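Local coordinates for protein putative ABC transporter subunit, substrate-binding component (Rhodopseudomonas palustris, PDB 4EVS) that binds 4-hydroxybenzoate and probably delivers such lignin-derived benzoates to an ABC transporter as its periplasmic solute-binding component, at residues G9-M14 with Q74-L79; G22-M27 with D280-S285; M99-A104 with P114-T119; A288-R293 with S322-V327; T337-L342 with T359-P364. All blocks are in the same frame, centred on the assembly; numbering follows the deposited sequence. Where two conformers were deposited one is given.

Contact 1. Residues G9-M14 with Q74-L79; sequences GVIGTM and QYIAGL
Gly-9 and Ile-11 on one strand and Tyr-75 and Ala-77 on the next, with Leu-79 just past its end, trade four backbone hydrogen bonds in a parallel register. Gly-9 is tied at both ends: its N gives to Tyr-75 O at 2.9 Å, and its O takes the N-H of Ala-77 at 2.8 Å. Ile-11, two residues on, does the same, its N giving to Ala-77 O and its O receiving Leu-79 N in an almost straight bond (178° at the hydrogen). Ala-77 O takes a second, softer contact from the CA-H of Val-10, 3.2 Å from Val-10 CA to that oxygen. Opposite Ile-11 stands Gly-78, whose backbone angles call for glycine and where a CB would run into Ile-11 O. Ile-11 carries the side-chain packing: chi1 of -63° sets CG1 beside the backbone N and leaves CG2 beside the carbonyl carbon, where it meets Leu-79 CD1 at 3.9 Å, while CD1 approaches Ile-76 CG2. The N-H and C=O of Val-10 face the other way and pair with Val-48 and Arg-50. Strand 5-12 therefore runs inside the sheet between strands 43-51 and 75-78, with Ile-29 of helix 19-36 against Val-10 and helix 283-302 against Tyr-75.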
# COMPACT_ATOMS: atom_id res chain seq x y z
N GLY A 9 -16.62 1.84 9.69
CA GLY A 9 -16.10 0.51 9.99
C GLY A 9 -14.78 0.28 9.32
O GLY A 9 -14.71 0.28 8.08
N VAL A 10 -13.74 0.08 10.11
CA VAL A 10 -12.41 -0.10 9.59
C VAL A 10 -12.06 -1.60 9.68
O VAL A 10 -12.09 -2.18 10.76
CB VAL A 10 -11.35 0.72 10.35
CG1 VAL A 10 -9.92 0.47 9.73
CG2 VAL A 10 -11.75 2.21 10.36
N ILE A 11 -11.78 -2.21 8.54
CA ILE A 11 -11.34 -3.61 8.49
C ILE A 11 -9.86 -3.60 8.20
O ILE A 11 -9.41 -3.07 7.14
CB ILE A 11 -12.11 -4.45 7.39
CG1 ILE A 11 -13.60 -4.51 7.74
CG2 ILE A 11 -11.52 -5.86 7.26
CD1 ILE A 11 -14.51 -4.94 6.56
N GLY A 12 -9.08 -4.20 9.08
CA GLY A 12 -7.66 -4.31 8.81
C GLY A 12 -7.02 -5.41 9.65
O GLY A 12 -7.68 -5.99 10.52
N THR A 13 -5.75 -5.68 9.40
CA THR A 13 -5.07 -6.74 10.11
C THR A 13 -4.59 -6.23 11.45
O THR A 13 -3.47 -5.71 11.59
CB THR A 13 -3.93 -7.27 9.23
OG1 THR A 13 -3.08 -6.18 8.79
CG2 THR A 13 -4.46 -8.03 7.99
N MSE A 14 -5.46 -6.40 12.47
CA MSE A 14 -5.24 -5.77 13.79
C MSE A 14 -4.39 -6.63 14.74
O MSE A 14 -3.75 -6.07 15.66
CB MSE A 14 -6.58 -5.38 14.45
CG MSE A 14 -7.60 -4.69 13.57
SE MSE A 14 -6.92 -3.06 12.76
CE MSE A 14 -6.58 -2.07 14.37
N GLN A 74 -21.95 4.08 7.96
CA GLN A 74 -22.12 4.82 6.73
C GLN A 74 -20.94 4.67 5.78
O GLN A 74 -21.12 4.89 4.59
CB GLN A 74 -22.35 6.33 6.99
CG GLN A 74 -23.74 6.71 7.40
CD GLN A 74 -23.98 8.20 7.24
OE1 GLN A 74 -23.34 8.87 6.48
NE2 GLN A 74 -24.96 8.70 7.94
N TYR A 75 -19.77 4.27 6.28
CA TYR A 75 -18.55 4.13 5.50
C TYR A 75 -17.79 2.93 6.02
O TYR A 75 -17.83 2.63 7.22
CB TYR A 75 -17.65 5.39 5.60
CG TYR A 75 -18.37 6.64 5.16
CD1 TYR A 75 -19.12 7.40 6.05
CD2 TYR A 75 -18.34 7.05 3.82
CE1 TYR A 75 -19.83 8.50 5.62
CE2 TYR A 75 -19.05 8.19 3.40
CZ TYR A 75 -19.80 8.88 4.29
OH TYR A 75 -20.53 9.96 3.81
N ILE A 76 -17.12 2.25 5.09
CA ILE A 76 -16.14 1.21 5.40
C ILE A 76 -14.79 1.70 4.92
O ILE A 76 -14.69 2.34 3.86
CB ILE A 76 -16.49 -0.12 4.68
CG1 ILE A 76 -17.72 -0.72 5.36
CG2 ILE A 76 -15.35 -1.16 4.73
CD1 ILE A 76 -18.39 -1.85 4.63
N ALA A 77 -13.74 1.35 5.64
CA ALA A 77 -12.39 1.71 5.22
C ALA A 77 -11.45 0.59 5.58
O ALA A 77 -11.70 -0.22 6.47
CB ALA A 77 -11.94 3.02 5.88
N GLY A 78 -10.33 0.54 4.88
CA GLY A 78 -9.27 -0.38 5.23
C GLY A 78 -8.95 -1.31 4.10
O GLY A 78 -8.74 -0.89 2.94
N LEU A 79 -8.93 -2.59 4.46
CA LEU A 79 -8.68 -3.74 3.58
C LEU A 79 -7.22 -3.83 3.15
O LEU A 79 -6.78 -3.23 2.15
CB LEU A 79 -9.62 -3.73 2.37
CG LEU A 79 -11.10 -3.94 2.67
CD1 LEU A 79 -11.37 -5.32 3.36
CD2 LEU A 79 -11.83 -2.81 3.46

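Contact 2. Residues G22-M27 with D280-S285; sequences GQNFKM and DVTMTS
Asn-24 reaches from its helix to the loop that leads into helix 283-302 and binds it with both ends of its amide. ND2 gives a hydrogen to Asp-280 O at 2.8 Å, nearly straight (179°) and within the amide plane, while OD1 takes the N-H of Thr-282 at 2.9 Å from above the carbonyl plane. The same OD1 sits 3.2 Å from Ser-285 CB. Beside the amide, the methyl CE of selenomethionine Met-27 packs on Val-281 CG2 at 3.5 Å, and the Phe-25 ring lies obliquely against Thr-284 CB with Thr-284 O at its edge. An alanine in place of Asn-24 is likely to leave Asp-280 O and Thr-282 N without these mates and the loop freer to shift. In this periplasmic-binding-protein fold the loop opens helix 283-302 at the ligand pocket, to which Met-283 belongs. At that helix start, Thr-282 O receives both Ser-285 N and Ser-285 OG, the hydroxyl at 2.8 Å. Thr-284 OG1, set between its own N and carbonyl carbon (chi1 55°), lies 3.0 Å from Asn-24 CB and bonds to Phe-21 O. Farther out, Asn-24 ND2 also gives to Leu-20 O, Thr-282 OG1 pairs with Glu-236, and Leu-271 of helix 262-273 backs Met-27 and Val-281.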
# COMPACT_ATOMS: atom_id res chain seq x y z
N GLY A 22 -2.49 -3.20 10.30
CA GLY A 22 -3.79 -2.72 10.70
C GLY A 22 -3.68 -1.80 11.85
O GLY A 22 -4.44 -0.86 11.92
N GLN A 23 -2.74 -2.05 12.74
CA GLN A 23 -2.50 -1.11 13.79
C GLN A 23 -2.09 0.25 13.23
O GLN A 23 -2.48 1.29 13.75
CB GLN A 23 -1.47 -1.59 14.78
CG GLN A 23 -1.94 -2.73 15.66
CD GLN A 23 -3.15 -2.41 16.52
OE1 GLN A 23 -3.32 -1.27 17.01
NE2 GLN A 23 -4.01 -3.42 16.69
N ASN A 24 -1.40 0.23 12.11
CA ASN A 24 -1.04 1.50 11.46
C ASN A 24 -2.28 2.23 10.91
O ASN A 24 -2.26 3.45 10.80
CB ASN A 24 -0.01 1.29 10.36
CG ASN A 24 1.42 1.62 10.81
OD1 ASN A 24 1.89 2.72 10.59
ND2 ASN A 24 2.11 0.67 11.48
N PHE A 25 -3.32 1.51 10.50
CA PHE A 25 -4.55 2.18 10.09
C PHE A 25 -5.05 3.01 11.26
O PHE A 25 -5.40 4.17 11.10
CB PHE A 25 -5.66 1.19 9.70
CG PHE A 25 -5.49 0.46 8.38
CD1 PHE A 25 -4.63 0.87 7.36
CD2 PHE A 25 -6.26 -0.69 8.15
CE1 PHE A 25 -4.59 0.17 6.17
CE2 PHE A 25 -6.22 -1.38 6.96
CZ PHE A 25 -5.36 -0.98 5.99
N LYS A 26 -5.12 2.38 12.42
CA LYS A 26 -5.56 3.07 13.62
C LYS A 26 -4.63 4.24 13.95
O LYS A 26 -5.08 5.31 14.32
CB LYS A 26 -5.66 2.09 14.79
CG LYS A 26 -6.18 2.72 16.06
CD LYS A 26 -6.28 1.71 17.19
CE LYS A 26 -7.44 0.80 17.04
NZ LYS A 26 -7.70 -0.00 18.32
N MSE A 27 -3.33 4.04 13.82
CA MSE A 27 -2.34 5.11 14.12
C MSE A 27 -2.60 6.33 13.24
O MSE A 27 -2.54 7.47 13.71
CB MSE A 27 -0.90 4.60 13.93
CG MSE A 27 -0.44 3.60 14.97
SE MSE A 27 1.11 2.62 14.53
CE MSE A 27 2.08 3.80 13.43
N ASP A 280 7.41 2.25 14.52
CA ASP A 280 6.39 1.31 14.10
C ASP A 280 5.60 1.84 12.90
O ASP A 280 4.71 1.16 12.41
CB ASP A 280 5.39 1.08 15.21
CG ASP A 280 5.96 0.28 16.37
OD1 ASP A 280 6.95 -0.46 16.23
OD2 ASP A 280 5.36 0.40 17.47
N VAL A 281 5.91 3.05 12.45
CA VAL A 281 5.14 3.70 11.35
C VAL A 281 5.47 3.13 10.00
O VAL A 281 6.67 2.93 9.64
CB VAL A 281 5.36 5.22 11.36
CG1 VAL A 281 4.68 5.89 10.14
CG2 VAL A 281 4.88 5.82 12.70
N THR A 282 4.46 2.95 9.18
CA THR A 282 4.75 2.69 7.78
C THR A 282 3.55 3.05 6.89
O THR A 282 2.64 3.80 7.29
CB THR A 282 5.24 1.24 7.61
OG1 THR A 282 5.79 1.05 6.29
CG2 THR A 282 4.12 0.24 7.90
N MSE A 283 3.58 2.58 5.66
CA MSE A 283 2.75 3.18 4.61
C MSE A 283 1.26 3.16 4.87
O MSE A 283 0.54 4.07 4.44
CB MSE A 283 3.06 2.56 3.25
CG MSE A 283 2.41 1.22 2.97
SE MSE A 283 2.97 -0.25 4.18
CE MSE A 283 2.14 -1.71 3.18
N THR A 284 0.76 2.16 5.61
CA THR A 284 -0.70 2.10 5.79
C THR A 284 -1.20 3.24 6.68
O THR A 284 -2.39 3.61 6.61
CB THR A 284 -1.16 0.73 6.30
OG1 THR A 284 -0.45 0.42 7.49
CG2 THR A 284 -0.95 -0.38 5.30
N SER A 285 -0.33 3.83 7.51
CA SER A 285 -0.73 4.95 8.31
C SER A 285 -1.02 6.19 7.47
O SER A 285 -2.01 6.90 7.74
CB SER A 285 0.31 5.28 9.37
OG SER A 285 1.49 5.83 8.87

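Contact 3. Residues M99-A104 with P114-T119. With PHB (p-hydroxybenzoic acid), chain I.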
# COMPACT_ATOMS: atom_id res chain seq x y z
N MSE A 99 -16.61 2.51 0.31
CA MSE A 99 -15.39 1.91 0.83
C MSE A 99 -14.18 2.77 0.46
O MSE A 99 -13.94 3.03 -0.73
CB MSE A 99 -15.21 0.49 0.31
CG MSE A 99 -13.91 -0.17 0.78
SE MSE A 99 -13.75 -2.07 0.40
CE MSE A 99 -13.69 -2.01 -1.51
N VAL A 100 -13.42 3.19 1.45
CA VAL A 100 -12.17 3.88 1.22
C VAL A 100 -11.06 2.85 1.45
O VAL A 100 -10.82 2.42 2.59
CB VAL A 100 -11.98 5.08 2.16
CG1 VAL A 100 -10.74 5.85 1.83
CG2 VAL A 100 -13.17 6.00 2.06
N VAL A 101 -10.41 2.42 0.37
CA VAL A 101 -9.38 1.39 0.42
C VAL A 101 -8.05 1.99 0.85
O VAL A 101 -7.55 2.95 0.24
CB VAL A 101 -9.26 0.66 -0.93
CG1 VAL A 101 -8.05 -0.25 -0.92
CG2 VAL A 101 -10.55 -0.10 -1.28
N LEU A 102 -7.50 1.47 1.95
CA LEU A 102 -6.28 2.00 2.56
C LEU A 102 -5.04 1.16 2.34
O LEU A 102 -3.97 1.47 2.86
CB LEU A 102 -6.51 2.20 4.06
CG LEU A 102 -7.78 2.96 4.53
CD1 LEU A 102 -7.90 3.04 6.07
CD2 LEU A 102 -7.93 4.32 3.86
N ASN A 103 -5.18 0.07 1.60
CA ASN A 103 -4.00 -0.67 1.16
C ASN A 103 -4.20 -1.44 -0.15
O ASN A 103 -3.54 -1.15 -1.14
CB ASN A 103 -3.43 -1.58 2.21
CG ASN A 103 -2.05 -2.08 1.81
OD1 ASN A 103 -1.08 -1.32 1.87
ND2 ASN A 103 -1.97 -3.33 1.36
N ALA A 104 -5.10 -2.43 -0.13
CA ALA A 104 -5.30 -3.38 -1.23
C ALA A 104 -5.05 -2.70 -2.58
O ALA A 104 -5.74 -1.76 -2.94
CB ALA A 104 -6.69 -3.96 -1.19
N PRO A 114 -19.00 1.65 -7.96
CA PRO A 114 -18.84 3.10 -8.09
C PRO A 114 -18.48 3.76 -6.76
O PRO A 114 -18.03 4.90 -6.78
CB PRO A 114 -20.25 3.59 -8.50
CG PRO A 114 -21.17 2.54 -7.95
CD PRO A 114 -20.41 1.26 -8.19
N TYR A 115 -18.69 3.06 -5.65
CA TYR A 115 -18.55 3.67 -4.33
C TYR A 115 -17.23 3.33 -3.66
O TYR A 115 -17.17 3.22 -2.45
CB TYR A 115 -19.73 3.33 -3.39
CG TYR A 115 -21.10 3.73 -3.89
CD1 TYR A 115 -21.26 4.75 -4.84
CD2 TYR A 115 -22.23 3.12 -3.40
CE1 TYR A 115 -22.51 5.15 -5.27
CE2 TYR A 115 -23.48 3.51 -3.81
CZ TYR A 115 -23.62 4.52 -4.78
OH TYR A 115 -24.89 4.90 -5.20
N ILE A 116 -16.18 3.16 -4.44
CA ILE A 116 -14.83 2.93 -3.92
C ILE A 116 -13.94 4.11 -4.26
O ILE A 116 -13.94 4.58 -5.41
CB ILE A 116 -14.20 1.65 -4.48
CG1 ILE A 116 -15.00 0.40 -4.11
CG2 ILE A 116 -12.69 1.54 -4.06
CD1 ILE A 116 -14.59 -0.88 -4.84
N VAL A 117 -13.14 4.55 -3.29
CA VAL A 117 -12.03 5.46 -3.55
C VAL A 117 -10.81 4.86 -2.82
O VAL A 117 -10.96 4.27 -1.75
CB VAL A 117 -12.32 6.92 -3.12
CG1 VAL A 117 -12.65 7.03 -1.62
CG2 VAL A 117 -11.21 7.82 -3.55
N ARG A 118 -9.63 4.93 -3.44
CA ARG A 118 -8.43 4.33 -2.89
C ARG A 118 -7.35 5.39 -2.61
O ARG A 118 -6.99 6.16 -3.51
CB ARG A 118 -7.91 3.27 -3.83
CG ARG A 118 -6.57 2.69 -3.42
CD ARG A 118 -6.32 1.30 -4.02
NE ARG A 118 -6.54 1.27 -5.46
CZ ARG A 118 -6.64 0.14 -6.15
NH1 ARG A 118 -6.54 -1.05 -5.56
NH2 ARG A 118 -6.90 0.19 -7.43
N THR A 119 -6.89 5.44 -1.35
CA THR A 119 -5.85 6.38 -0.91
C THR A 119 -4.47 5.72 -0.69
O THR A 119 -3.56 6.34 -0.14
CB THR A 119 -6.28 7.13 0.33
OG1 THR A 119 -6.55 6.18 1.36
CG2 THR A 119 -7.54 8.00 0.03
C1' PHB I . -2.67 -6.58 -1.50
O1' PHB I . -3.10 -7.72 -1.16
O2' PHB I . -3.21 -5.88 -2.41
C1 PHB I . -1.41 -6.10 -0.86
C2 PHB I . -1.05 -6.53 0.39
C3 PHB I . 0.15 -6.10 0.95
C4 PHB I . 0.96 -5.17 0.30
C5 PHB I . 0.55 -4.68 -0.94
C6 PHB I . -0.62 -5.17 -1.51
O4 PHB I . 2.11 -4.76 0.89
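Two neighbouring parallel strands, 99-101 and 116-118, close one edge of the six-stranded sheet, and the first of them runs straight into the ligand pocket. Met-99 N gives to Tyr-115 O, Val-117 N to Met-99 O, Val-101 N to Val-117 O at 2.9 Å, and Thr-119 N to Val-101 O. Side chains pair in register on both faces. On one, Val-100 CG2 lies alongside Val-117 CG1 at 3.9 Å. On the other, the methyl CE of selenomethionine Met-99 rests against Ile-116 CD1 at 3.6 Å, and Val-101 sends CG2 to Ile-116 CG2 and CG1 to the Arg-118 methylene CD.

Arg-118 then links strand and loop. With CG anti to its N (chi1 174°) and a bend at chi3, it carries its guanidinium past Val-101, and NH1 bonds edge-on to Ala-104 O at 2.8 Å. The guanidinium is held from several directions, NH1 also giving to Thr-106 O and NE to His-335, which probably fixes its rotation. Leu-102 CD2 touches Thr-119 OG1 at 3.4 Å, a hydroxyl that is bonded to Ala-287 O.

In the loop just past the strand, Asn-103 ND2 stands 3.5 Å from ring carbon C2 of p-hydroxybenzoic acid and is itself bonded to Tyr-80 O; Ala-104 CA lies 3.5 Å from the carboxylate O2'. Ala-105 N and Thr-82 OG1 are among the ligand's hydrogen-bonding partners. A binding site at the C-terminal ends of parallel strands is typical of the alpha/beta domains of periplasmic binding proteins.

Contact 4. Residues A288-R293 with S322-V327. With SO4 (sulfate ion), chain D.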
# COMPACT_ATOMS: atom_id res chain seq x y z
N ALA A 288 -4.31 5.78 5.68
CA ALA A 288 -5.41 5.98 6.64
C ALA A 288 -5.64 7.44 6.95
O ALA A 288 -6.80 7.89 7.06
CB ALA A 288 -5.17 5.16 7.92
N TYR A 289 -4.55 8.20 7.11
CA TYR A 289 -4.67 9.62 7.36
C TYR A 289 -5.39 10.32 6.23
O TYR A 289 -6.36 11.09 6.46
CB TYR A 289 -3.28 10.20 7.60
CG TYR A 289 -3.19 11.64 8.02
CD1 TYR A 289 -3.26 11.98 9.34
CD2 TYR A 289 -3.01 12.65 7.12
CE1 TYR A 289 -3.13 13.28 9.76
CE2 TYR A 289 -2.88 13.99 7.52
CZ TYR A 289 -2.98 14.29 8.86
OH TYR A 289 -2.88 15.58 9.31
N ASP A 290 -4.97 10.07 5.00
CA ASP A 290 -5.62 10.66 3.84
C ASP A 290 -7.00 10.07 3.61
O ASP A 290 -7.89 10.76 3.14
CB ASP A 290 -4.75 10.45 2.60
CG ASP A 290 -3.51 11.34 2.58
OD1 ASP A 290 -3.67 12.55 2.85
OD2 ASP A 290 -2.39 10.83 2.32
N GLY A 291 -7.22 8.81 3.99
CA GLY A 291 -8.55 8.23 3.94
C GLY A 291 -9.51 8.93 4.86
O GLY A 291 -10.64 9.16 4.48
N ALA A 292 -9.09 9.23 6.09
CA ALA A 292 -9.91 9.97 7.03
C ALA A 292 -10.25 11.36 6.46
O ALA A 292 -11.39 11.85 6.61
CB ALA A 292 -9.19 10.09 8.39
N ARG A 293 -9.29 12.01 5.82
CA ARG A 293 -9.57 13.29 5.18
C ARG A 293 -10.73 13.16 4.19
O ARG A 293 -11.63 13.99 4.16
CB ARG A 293 -8.33 13.79 4.40
CG ARG A 293 -8.53 15.12 3.73
CD ARG A 293 -7.35 15.56 2.85
NE ARG A 293 -6.19 15.95 3.67
CZ ARG A 293 -6.01 17.15 4.22
NH1 ARG A 293 -6.91 18.16 4.08
NH2 ARG A 293 -4.93 17.34 4.94
N SER A 322 -0.63 15.61 0.69
CA SER A 322 -0.51 14.53 1.66
C SER A 322 0.85 14.58 2.34
O SER A 322 1.79 15.14 1.79
CB SER A 322 -0.65 13.21 0.90
OG SER A 322 -0.30 12.07 1.66
N PRO A 323 0.97 13.98 3.53
CA PRO A 323 2.34 13.77 4.08
C PRO A 323 3.30 13.16 3.05
O PRO A 323 4.52 13.34 3.13
CB PRO A 323 2.10 12.87 5.32
CG PRO A 323 0.68 13.28 5.75
CD PRO A 323 -0.07 13.45 4.44
N ARG A 324 2.76 12.37 2.11
CA ARG A 324 3.62 11.66 1.16
C ARG A 324 4.11 12.53 -0.00
O ARG A 324 5.03 12.15 -0.70
CB ARG A 324 2.88 10.46 0.58
CG ARG A 324 1.87 10.80 -0.52
CD ARG A 324 0.99 9.60 -0.90
NE ARG A 324 -0.08 9.44 0.08
CZ ARG A 324 -0.97 8.45 0.06
NH1 ARG A 324 -0.88 7.49 -0.87
NH2 ARG A 324 -1.92 8.40 1.00
N GLY A 325 3.45 13.66 -0.22
CA GLY A 325 3.65 14.47 -1.42
C GLY A 325 2.32 15.02 -1.94
O GLY A 325 1.26 14.73 -1.38
N PRO A 326 2.36 15.76 -3.06
CA PRO A 326 1.13 16.23 -3.71
C PRO A 326 0.35 15.00 -4.27
O PRO A 326 0.94 14.09 -4.81
CB PRO A 326 1.63 17.13 -4.82
CG PRO A 326 3.02 16.63 -5.11
CD PRO A 326 3.57 16.06 -3.85
N VAL A 327 -0.95 15.00 -4.09
CA VAL A 327 -1.81 13.94 -4.53
C VAL A 327 -3.10 14.48 -5.11
O VAL A 327 -3.51 15.64 -4.88
CB VAL A 327 -2.10 12.94 -3.39
CG1 VAL A 327 -0.79 12.29 -2.93
CG2 VAL A 327 -2.87 13.61 -2.24
S SO4 D . -3.26 18.83 7.31
O1 SO4 D . -3.82 17.54 7.77
O2 SO4 D . -3.79 19.20 6.01
O3 SO4 D . -3.73 19.84 8.26
O4 SO4 D . -1.81 18.89 7.19
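Asp-290 of helix 283-302 meets a type I beta turn, Ser-322 to Gly-325, at the bend of the hairpin formed by strands 319-322 and 325-330. The charged link is a salt bridge: Arg-324 NH2 reaches Asp-290 OD2 at 2.8 Å, on the anti side of that oxygen, with carboxylate and guanidinium planes 40° apart. Hydrogen bonds build round it. Ser-322 OG gives to the syn lone pair of the same OD2 at 2.5 Å and accepts both Arg-324 NE and Arg-324 N, the latter making an ST turn. This buried hydroxyl thus has three partners, and OD2 two; Trp-320 NE1 holds the other oxygen, OD1, which probably favours a charged carboxylate. Arg-324 has further partners in Gln-338, bonded to NH1, and Thr-119 O, bonded to NH2. Apolar packing is slight, Pro-323 CG leaning obliquely on Tyr-289 CD2 at 4.0 Å, while Phe-267 and Trp-32 meet the Tyr-289 ring edge-to-face. At the outer end, a sulfate probably left from crystallisation binds Tyr-289 and His-36, with Arg-293 NH2 modelled too close to it for that bond to be relied on. A chi1 of -174° carries the Tyr-289 ring past Pro-323, and its OH gives to sulfate O1 at 2.7 Å.

Contact 5. Residues T337-L342 with T359-P364; sequences TQSVYL and TFKDQP
Val-340 lays CG2 against the Gln-363 methylene CG, 3.7 Å away, the two side chains crossing at about a right angle on the face they share with Phe-360. They belong to a long antiparallel beta hairpin, strands 335-348 and 351-363, in which the register slips by one residue: a beta bulge between the Gln-338 and Val-340 pairs. Val-340 and Phe-360 form a hydrogen-bonded pair, N to O in both directions, with Phe-360 N to Val-340 O at 2.8 Å. Beyond the bulge, Gln-363 N gives to Gln-338 O at 2.9 Å, and Gln-338 N returns a longer bond to Gln-363 O.

Gln-363 folds back at chi2 (-61°), which brings NE2 to Lys-361 O at 2.9 Å, the donor above the carbonyl plane; OE1 is bonded to Trp-366 NE1. Cutting this side chain back to an alanine is likely to leave Lys-361 O and Trp-366 NE1 without these mates and to open a gap beside Val-340 CG2. The Phe-360 ring turns an edge to Val-340 O, 3.3 Å from CD2, while helix 123-136 lies over this face, with Val-133 on Phe-360 and Pro-129 on Gln-363.

On the other face, Thr-359 OG1 lies obliquely against the Tyr-341 ring, 3.4 Å from CD1, and the ring's OH bonds to Arg-324 O. Thr-337 CG2 touches Gln-363 O. A water bridges the bulge: it accepts from Lys-361 NZ and from Asp-362 N, and bonds to Ser-339 OG at 2.7 Å.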
# COMPACT_ATOMS: atom_id res chain seq x y z
N THR A 337 -3.64 9.56 -7.54
CA THR A 337 -2.48 9.92 -8.35
C THR A 337 -1.45 10.56 -7.43
O THR A 337 -1.80 11.32 -6.54
CB THR A 337 -2.87 10.91 -9.44
OG1 THR A 337 -3.69 10.25 -10.41
CG2 THR A 337 -1.61 11.54 -10.09
N GLN A 338 -0.18 10.19 -7.56
CA GLN A 338 0.83 10.55 -6.60
C GLN A 338 2.21 10.37 -7.20
O GLN A 338 2.37 9.66 -8.20
CB GLN A 338 0.68 9.70 -5.34
CG GLN A 338 0.85 8.19 -5.58
CD GLN A 338 0.36 7.40 -4.36
OE1 GLN A 338 0.34 7.93 -3.23
NE2 GLN A 338 -0.02 6.10 -4.58
N SER A 339 3.20 10.99 -6.58
CA SER A 339 4.57 10.66 -6.93
C SER A 339 4.91 9.23 -6.51
O SER A 339 4.41 8.72 -5.51
CB SER A 339 5.56 11.60 -6.26
OG SER A 339 5.37 12.94 -6.68
N VAL A 340 5.79 8.62 -7.27
CA VAL A 340 6.44 7.36 -6.91
C VAL A 340 7.93 7.70 -6.83
O VAL A 340 8.49 8.29 -7.75
CB VAL A 340 6.17 6.24 -7.96
CG1 VAL A 340 7.10 5.00 -7.69
CG2 VAL A 340 4.63 5.89 -8.00
N TYR A 341 8.52 7.36 -5.71
CA TYR A 341 9.91 7.67 -5.44
C TYR A 341 10.75 6.44 -5.59
O TYR A 341 10.35 5.34 -5.24
CB TYR A 341 10.07 8.19 -4.00
CG TYR A 341 9.19 9.40 -3.67
CD1 TYR A 341 9.65 10.71 -3.86
CD2 TYR A 341 7.91 9.24 -3.17
CE1 TYR A 341 8.84 11.81 -3.53
CE2 TYR A 341 7.11 10.34 -2.83
CZ TYR A 341 7.56 11.61 -3.03
OH TYR A 341 6.79 12.73 -2.72
N LEU A 342 11.96 6.62 -6.11
CA LEU A 342 12.97 5.60 -5.95
C LEU A 342 13.67 5.84 -4.62
O LEU A 342 14.03 6.98 -4.29
CB LEU A 342 14.04 5.72 -7.01
CG LEU A 342 15.22 4.74 -6.98
CD1 LEU A 342 14.78 3.29 -7.16
CD2 LEU A 342 16.27 5.11 -8.03
N THR A 359 12.36 11.16 -7.84
CA THR A 359 10.91 11.35 -7.83
C THR A 359 10.39 11.15 -9.25
O THR A 359 10.93 11.70 -10.20
CB THR A 359 10.55 12.75 -7.35
OG1 THR A 359 11.07 12.95 -6.02
CG2 THR A 359 9.03 12.97 -7.31
N PHE A 360 9.30 10.41 -9.37
CA PHE A 360 8.54 10.28 -10.64
C PHE A 360 7.12 10.86 -10.37
O PHE A 360 6.31 10.25 -9.65
CB PHE A 360 8.45 8.82 -11.07
CG PHE A 360 9.77 8.19 -11.33
CD1 PHE A 360 10.34 8.28 -12.58
CD2 PHE A 360 10.46 7.53 -10.32
CE1 PHE A 360 11.56 7.68 -12.82
CE2 PHE A 360 11.70 6.97 -10.59
CZ PHE A 360 12.22 7.04 -11.83
N LYS A 361 6.87 12.07 -10.86
CA LYS A 361 5.67 12.82 -10.49
C LYS A 361 4.42 12.27 -11.15
O LYS A 361 4.49 11.74 -12.26
CB LYS A 361 5.82 14.28 -10.88
CG LYS A 361 6.97 14.99 -10.21
CD LYS A 361 6.54 15.60 -8.92
CE LYS A 361 5.67 16.83 -9.16
NZ LYS A 361 4.46 16.79 -8.31
N ASP A 362 3.28 12.46 -10.49
CA ASP A 362 1.97 12.37 -11.11
C ASP A 362 1.72 11.02 -11.78
O ASP A 362 1.25 10.94 -12.91
CB ASP A 362 1.80 13.52 -12.13
CG ASP A 362 1.88 14.89 -11.48
OD1 ASP A 362 1.25 15.07 -10.40
OD2 ASP A 362 2.57 15.77 -12.03
N GLN A 363 2.10 9.94 -11.10
CA GLN A 363 1.83 8.61 -11.60
C GLN A 363 0.38 8.25 -11.33
O GLN A 363 -0.06 8.28 -10.19
CB GLN A 363 2.72 7.62 -10.89
CG GLN A 363 4.24 7.89 -11.07
CD GLN A 363 4.70 7.83 -12.50
OE1 GLN A 363 4.77 6.75 -13.08
NE2 GLN A 363 5.00 8.99 -13.10
N PRO A 364 -0.37 7.86 -12.35
CA PRO A 364 -1.73 7.37 -12.21
C PRO A 364 -1.70 5.86 -11.98
O PRO A 364 -0.62 5.26 -11.88
CB PRO A 364 -2.35 7.72 -13.55
CG PRO A 364 -1.22 7.41 -14.48
CD PRO A 364 0.02 7.88 -13.76
O HOH W 1 3.36 14.11 -8.11

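Contacts 1 and 3 lie in one sheet, centres about 10 Å apart, where strands 75-78 and 99-101 are neighbours; contact 5 belongs to the other sheet, its centre about 26 Å from contact 1 and across the chain's centre. Contacts 2 and 4 share helix 283-302, their centres about 13 Å apart, and strand 325-330 of contact 4 neighbours strand 335-348 of contact 5. Along the chain contacts 1 and 2 alternate, contact 3 is nested inside contact 2, and contacts 4 and 5 follow in series. Arg-324 ties contact 4 to both sides, through Thr-119 of contact 3 and Gln-338 and Tyr-341 of contact 5. Contacts 2 and 3 bring Met-283, Asn-103 and Ala-104 to the 4-hydroxybenzoate pocket.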